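Long-range contact in RIM-binding protein, isoform F (Drosophila melanogaster, PDB 4Z8A), which probably acts as a scaffold at the synaptic active zone, its third SH3 domain binding a peptide derived from the calcium channel Cacophony: residues P11-P23 against E36-G49. Sequence-based numbering, arbitrary orientation. Where two conformers were deposited one is given.
Sequences PVKRMIALYDYDP and ELCFKTGEIILVYG
D20 OD1 is gripped by two donors of one residue: the backbone N of T41 lies 2.8 Å from it, nearly along the C-O axis, while T41 OG1, 3.0 Å from the same oxygen, comes from above the carboxylate plane. With CG turned beside its own backbone N (chi1 -65°), D20 reaches across to T41. Further on, Y21 and F39 form a single antiparallel bridge, closed by two backbone hydrogen bonds. Here Y21 CB sits over one face of the F39 ring, 3.7 Å from its centroid, a CH-pi contact, whereas A17 CB approaches F39 CD1 at 3.4 Å. The phenol of Y21 then points to E36: its OH donates a short bond of 2.6 Å to E36 OE1, which is met on the syn side, 31° out of the carboxylate plane. S27 OG binds the same oxygen and N29 holds OE2, so the carboxylate is fixed while OE2 makes a salt bridge to a basic side chain of the bound peptide. Toward the chain's N-terminal end from A17, whose N and O bond to E43 O and G42 N, strand 12-16 pairs antiparallel with strand 44-48. V12, R14, I16, I44, L46 and Y48 occupy one face, where V12 CG2 lies alongside Y48 CD2 at 3.4 Å; K13, M15, I45 and V47 turn to the other, where M15 SD meets V47 CG2 at 3.9 Å. Y19 OH bonds to the peptide backbone and Y21 packs on an apolar peptide side chain. Strand 12-16 thus leads through the ALYDY motif, A17 to Y21, into an RT loop whose limbs the Y21-F39 bridge joins, Y19 and Y21 on one and E36 on the other at the peptide site, as is characteristic of an SH3 domain.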
loop_
_atom_site.group_PDB
_atom_site.type_symbol
_atom_site.label_atom_id
_atom_site.label_comp_id
_atom_site.label_asym_id
_atom_site.label_seq_id
_atom_site.Cartn_x
_atom_site.Cartn_y
_atom_site.Cartn_z
ATOM N N PRO A 11 6.407 8.008 -11.771
ATOM C CA PRO A 11 7.025 7.426 -10.569
ATOM C C PRO A 11 6.182 7.585 -9.310
ATOM O O PRO A 11 6.464 6.932 -8.311
ATOM C CB PRO A 11 8.339 8.199 -10.448
ATOM C CG PRO A 11 8.044 9.524 -11.071
ATOM C CD PRO A 11 7.107 9.227 -12.211
ATOM N N VAL A 12 5.164 8.436 -9.361
ATOM C CA VAL A 12 4.283 8.678 -8.224
ATOM C C VAL A 12 2.820 8.508 -8.651
ATOM O O VAL A 12 2.435 8.992 -9.707
ATOM C CB VAL A 12 4.523 10.096 -7.649
ATOM C CG1 VAL A 12 3.542 10.396 -6.539
ATOM C CG2 VAL A 12 5.964 10.212 -7.136
ATOM N N LYS A 13 2.018 7.799 -7.853
ATOM C CA LYS A 13 0.599 7.572 -8.178
ATOM C C LYS A 13 -0.220 7.927 -6.954
ATOM O O LYS A 13 0.300 7.867 -5.843
ATOM C CB LYS A 13 0.328 6.107 -8.575
ATOM C CG LYS A 13 1.038 5.631 -9.841
ATOM C CD LYS A 13 0.388 6.176 -11.109
ATOM C CE LYS A 13 -0.920 5.462 -11.392
ATOM N NZ LYS A 13 -1.349 5.693 -12.793
ATOM N N ARG A 14 -1.486 8.295 -7.124
ATOM C CA ARG A 14 -2.292 8.488 -5.932
ATOM C C ARG A 14 -3.295 7.341 -5.844
ATOM O O ARG A 14 -3.919 6.942 -6.840
ATOM C CB ARG A 14 -2.958 9.880 -5.916
ATOM C CG ARG A 14 -4.025 10.164 -6.914
ATOM C CD ARG A 14 -4.550 11.644 -6.765
ATOM N NE ARG A 14 -3.621 12.649 -7.294
ATOM C CZ ARG A 14 -3.848 13.399 -8.374
ATOM N NH1 ARG A 14 -4.986 13.275 -9.063
ATOM N NH2 ARG A 14 -2.942 14.283 -8.778
ATOM N N MET A 15 -3.403 6.778 -4.648
ATOM C CA MET A 15 -4.238 5.608 -4.440
ATOM C C MET A 15 -5.188 5.801 -3.269
ATOM O O MET A 15 -4.774 6.179 -2.177
ATOM C CB MET A 15 -3.369 4.376 -4.209
ATOM C CG MET A 15 -2.512 4.012 -5.413
ATOM S SD MET A 15 -1.836 2.344 -5.348
ATOM C CE MET A 15 -3.322 1.391 -5.733
ATOM N N ILE A 16 -6.458 5.520 -3.509
ATOM C CA ILE A 16 -7.504 5.655 -2.513
ATOM C C ILE A 16 -7.577 4.424 -1.596
ATOM O O ILE A 16 -7.696 3.278 -2.066
ATOM C CB ILE A 16 -8.886 5.825 -3.194
ATOM C CG1 ILE A 16 -8.872 6.986 -4.185
ATOM C CG2 ILE A 16 -9.973 6.025 -2.165
ATOM C CD1 ILE A 16 -10.102 6.949 -5.120
ATOM N N ALA A 17 -7.545 4.666 -0.292
ATOM C CA ALA A 17 -7.752 3.601 0.687
ATOM C C ALA A 17 -9.214 3.229 0.744
ATOM O O ALA A 17 -10.056 4.087 0.934
ATOM C CB ALA A 17 -7.253 4.049 2.083
ATOM N N LEU A 18 -9.508 1.935 0.569
ATOM C CA LEU A 18 -10.880 1.438 0.580
ATOM C C LEU A 18 -11.305 0.837 1.910
ATOM O O LEU A 18 -12.498 0.593 2.141
ATOM C CB LEU A 18 -11.056 0.378 -0.528
ATOM C CG LEU A 18 -10.910 0.956 -1.939
ATOM C CD1 LEU A 18 -11.055 -0.158 -2.980
ATOM C CD2 LEU A 18 -11.959 2.048 -2.201
ATOM N N TYR A 19 -10.327 0.610 2.790
ATOM C CA TYR A 19 -10.555 -0.028 4.081
ATOM C C TYR A 19 -9.603 0.560 5.109
ATOM O O TYR A 19 -8.485 0.951 4.748
ATOM C CB TYR A 19 -10.320 -1.547 3.988
ATOM C CG TYR A 19 -11.210 -2.197 2.962
ATOM C CD1 TYR A 19 -12.500 -2.613 3.296
ATOM C CD2 TYR A 19 -10.785 -2.361 1.652
ATOM C CE1 TYR A 19 -13.353 -3.201 2.328
ATOM C CE2 TYR A 19 -11.628 -2.937 0.692
ATOM C CZ TYR A 19 -12.896 -3.359 1.042
ATOM O OH TYR A 19 -13.697 -3.925 0.064
ATOM N N ASP A 20 -10.028 0.591 6.373
ATOM C CA ASP A 20 -9.141 1.070 7.447
ATOM C C ASP A 20 -7.995 0.103 7.620
ATOM O O ASP A 20 -8.216 -1.110 7.556
ATOM C CB ASP A 20 -9.877 1.182 8.768
ATOM C CG ASP A 20 -10.957 2.231 8.753
ATOM O OD1 ASP A 20 -11.032 3.029 7.800
ATOM O OD2 ASP A 20 -11.750 2.250 9.708
ATOM N N TYR A 21 -6.785 0.617 7.880
ATOM C CA TYR A 21 -5.653 -0.246 8.209
ATOM C C TYR A 21 -4.817 0.271 9.370
ATOM O O TYR A 21 -4.177 1.308 9.266
ATOM C CB TYR A 21 -4.735 -0.427 7.001
ATOM C CG TYR A 21 -3.654 -1.478 7.172
ATOM C CD1 TYR A 21 -3.982 -2.834 7.227
ATOM C CD2 TYR A 21 -2.307 -1.127 7.205
ATOM C CE1 TYR A 21 -3.006 -3.810 7.357
ATOM C CE2 TYR A 21 -1.311 -2.107 7.316
ATOM C CZ TYR A 21 -1.672 -3.440 7.400
ATOM O OH TYR A 21 -0.729 -4.416 7.507
ATOM N N ASP A 22 -4.838 -0.482 10.464
ATOM C CA ASP A 22 -3.927 -0.276 11.585
ATOM C C ASP A 22 -3.064 -1.523 11.695
ATOM O O ASP A 22 -3.562 -2.601 12.007
ATOM C CB ASP A 22 -4.714 -0.019 12.868
ATOM C CG ASP A 22 -3.819 0.313 14.055
ATOM O OD1 ASP A 22 -2.583 0.161 13.945
ATOM O OD2 ASP A 22 -4.358 0.732 15.096
ATOM N N PRO A 23 -1.772 -1.389 11.410
ATOM C CA PRO A 23 -0.879 -2.548 11.379
ATOM C C PRO A 23 -0.939 -3.339 12.679
ATOM O O PRO A 23 -0.814 -4.552 12.626
ATOM C CB PRO A 23 0.507 -1.924 11.171
ATOM C CG PRO A 23 0.227 -0.583 10.543
ATOM C CD PRO A 23 -1.086 -0.132 11.056
ATOM N N GLU A 36 5.234 -0.125 8.575
ATOM C CA GLU A 36 3.950 0.037 7.864
ATOM C C GLU A 36 3.203 1.306 8.290
ATOM O O GLU A 36 3.362 1.809 9.404
ATOM C CB GLU A 36 3.065 -1.209 8.065
ATOM C CG GLU A 36 3.707 -2.452 7.487
ATOM C CD GLU A 36 2.894 -3.728 7.691
ATOM O OE1 GLU A 36 1.728 -3.638 8.105
ATOM O OE2 GLU A 36 3.468 -4.808 7.465
ATOM N N LEU A 37 2.417 1.832 7.362
ATOM C CA LEU A 37 1.674 3.066 7.544
ATOM C C LEU A 37 0.229 2.778 7.973
ATOM O O LEU A 37 -0.392 1.830 7.478
ATOM C CB LEU A 37 1.719 3.860 6.230
ATOM C CG LEU A 37 1.269 5.308 6.105
ATOM C CD1 LEU A 37 2.049 6.174 7.057
ATOM C CD2 LEU A 37 1.518 5.759 4.668
ATOM N N CYS A 38 -0.274 3.566 8.926
ATOM C CA CYS A 38 -1.671 3.510 9.336
ATOM C C CYS A 38 -2.538 4.426 8.452
ATOM O O CYS A 38 -2.110 5.513 8.099
ATOM C CB CYS A 38 -1.774 3.928 10.804
ATOM S SG CYS A 38 -3.366 3.693 11.573
ATOM N N PHE A 39 -3.756 3.999 8.104
ATOM C CA PHE A 39 -4.636 4.888 7.342
ATOM C C PHE A 39 -6.103 4.503 7.481
ATOM O O PHE A 39 -6.422 3.433 8.005
ATOM C CB PHE A 39 -4.243 4.918 5.852
ATOM C CG PHE A 39 -4.157 3.551 5.205
ATOM C CD1 PHE A 39 -5.279 2.950 4.674
ATOM C CD2 PHE A 39 -2.946 2.875 5.144
ATOM C CE1 PHE A 39 -5.197 1.713 4.078
ATOM C CE2 PHE A 39 -2.853 1.655 4.553
ATOM C CZ PHE A 39 -3.991 1.061 4.016
ATOM N N LYS A 40 -6.979 5.390 7.008
ATOM C CA LYS A 40 -8.428 5.196 7.099
ATOM C C LYS A 40 -9.080 5.221 5.726
ATOM O O LYS A 40 -8.590 5.853 4.790
ATOM C CB LYS A 40 -9.058 6.272 7.990
ATOM C CG LYS A 40 -8.562 6.242 9.450
ATOM C CD LYS A 40 -9.143 5.066 10.221
ATOM C CE LYS A 40 -8.778 5.148 11.705
ATOM N NZ LYS A 40 -9.529 4.163 12.525
ATOM N N THR A 41 -10.201 4.527 5.613
ATOM C CA THR A 41 -10.978 4.539 4.379
ATOM C C THR A 41 -11.179 5.958 3.835
ATOM O O THR A 41 -11.533 6.854 4.586
ATOM C CB THR A 41 -12.339 3.919 4.630
ATOM O OG1 THR A 41 -12.161 2.580 5.096
ATOM C CG2 THR A 41 -13.217 3.919 3.346
ATOM N N GLY A 42 -10.963 6.152 2.539
ATOM C CA GLY A 42 -11.185 7.475 1.946
ATOM C C GLY A 42 -9.944 8.353 1.910
ATOM O O GLY A 42 -9.915 9.341 1.173
ATOM N N GLU A 43 -8.912 8.013 2.697
ATOM C CA GLU A 43 -7.675 8.792 2.619
ATOM C C GLU A 43 -6.921 8.413 1.368
ATOM O O GLU A 43 -7.021 7.289 0.905
ATOM C CB GLU A 43 -6.775 8.565 3.843
ATOM C CG GLU A 43 -7.404 9.028 5.123
ATOM C CD GLU A 43 -6.410 9.100 6.249
ATOM O OE1 GLU A 43 -6.084 8.053 6.817
ATOM O OE2 GLU A 43 -5.941 10.212 6.549
ATOM N N ILE A 44 -6.152 9.349 0.836
ATOM C CA ILE A 44 -5.376 9.065 -0.363
ATOM C C ILE A 44 -3.879 9.014 -0.061
ATOM O O ILE A 44 -3.315 9.913 0.548
ATOM C CB ILE A 44 -5.669 10.096 -1.470
ATOM C CG1 ILE A 44 -7.136 9.978 -1.878
ATOM C CG2 ILE A 44 -4.775 9.855 -2.671
ATOM C CD1 ILE A 44 -7.552 10.947 -2.963
ATOM N N ILE A 45 -3.265 7.918 -0.499
ATOM C CA ILE A 45 -1.851 7.633 -0.280
ATOM C C ILE A 45 -1.063 7.946 -1.535
ATOM O O ILE A 45 -1.434 7.502 -2.610
ATOM C CB ILE A 45 -1.617 6.138 0.067
ATOM C CG1 ILE A 45 -2.656 5.636 1.083
ATOM C CG2 ILE A 45 -0.161 5.881 0.493
ATOM C CD1 ILE A 45 -2.624 6.315 2.413
ATOM N N LEU A 46 0.015 8.719 -1.410
ATOM C CA LEU A 46 0.930 8.877 -2.547
ATOM C C LEU A 46 1.875 7.690 -2.567
ATOM O O LEU A 46 2.580 7.448 -1.588
ATOM C CB LEU A 46 1.736 10.179 -2.451
ATOM C CG LEU A 46 0.971 11.474 -2.725
ATOM C CD1 LEU A 46 1.808 12.671 -2.326
ATOM C CD2 LEU A 46 0.591 11.561 -4.199
ATOM N N VAL A 47 1.906 6.965 -3.682
ATOM C CA VAL A 47 2.677 5.736 -3.791
ATOM C C VAL A 47 3.868 5.940 -4.735
ATOM O O VAL A 47 3.715 6.454 -5.832
ATOM C CB VAL A 47 1.771 4.588 -4.289
ATOM C CG1 VAL A 47 2.594 3.437 -4.775
ATOM C CG2 VAL A 47 0.793 4.184 -3.175
ATOM N N TYR A 48 5.058 5.548 -4.291
ATOM C CA TYR A 48 6.288 5.771 -5.043
ATOM C C TYR A 48 6.819 4.481 -5.645
ATOM O O TYR A 48 7.158 3.565 -4.922
ATOM C CB TYR A 48 7.357 6.385 -4.120
ATOM C CG TYR A 48 6.876 7.683 -3.536
ATOM C CD1 TYR A 48 6.108 7.720 -2.378
ATOM C CD2 TYR A 48 7.134 8.873 -4.181
ATOM C CE1 TYR A 48 5.630 8.913 -1.890
ATOM C CE2 TYR A 48 6.674 10.056 -3.692
ATOM C CZ TYR A 48 5.927 10.079 -2.564
ATOM O OH TYR A 48 5.486 11.296 -2.124
ATOM N N GLY A 49 6.920 4.418 -6.964
ATOM C CA GLY A 49 7.428 3.218 -7.600
ATOM C C GLY A 49 6.482 2.027 -7.555
ATOM O O GLY A 49 5.284 2.178 -7.334
#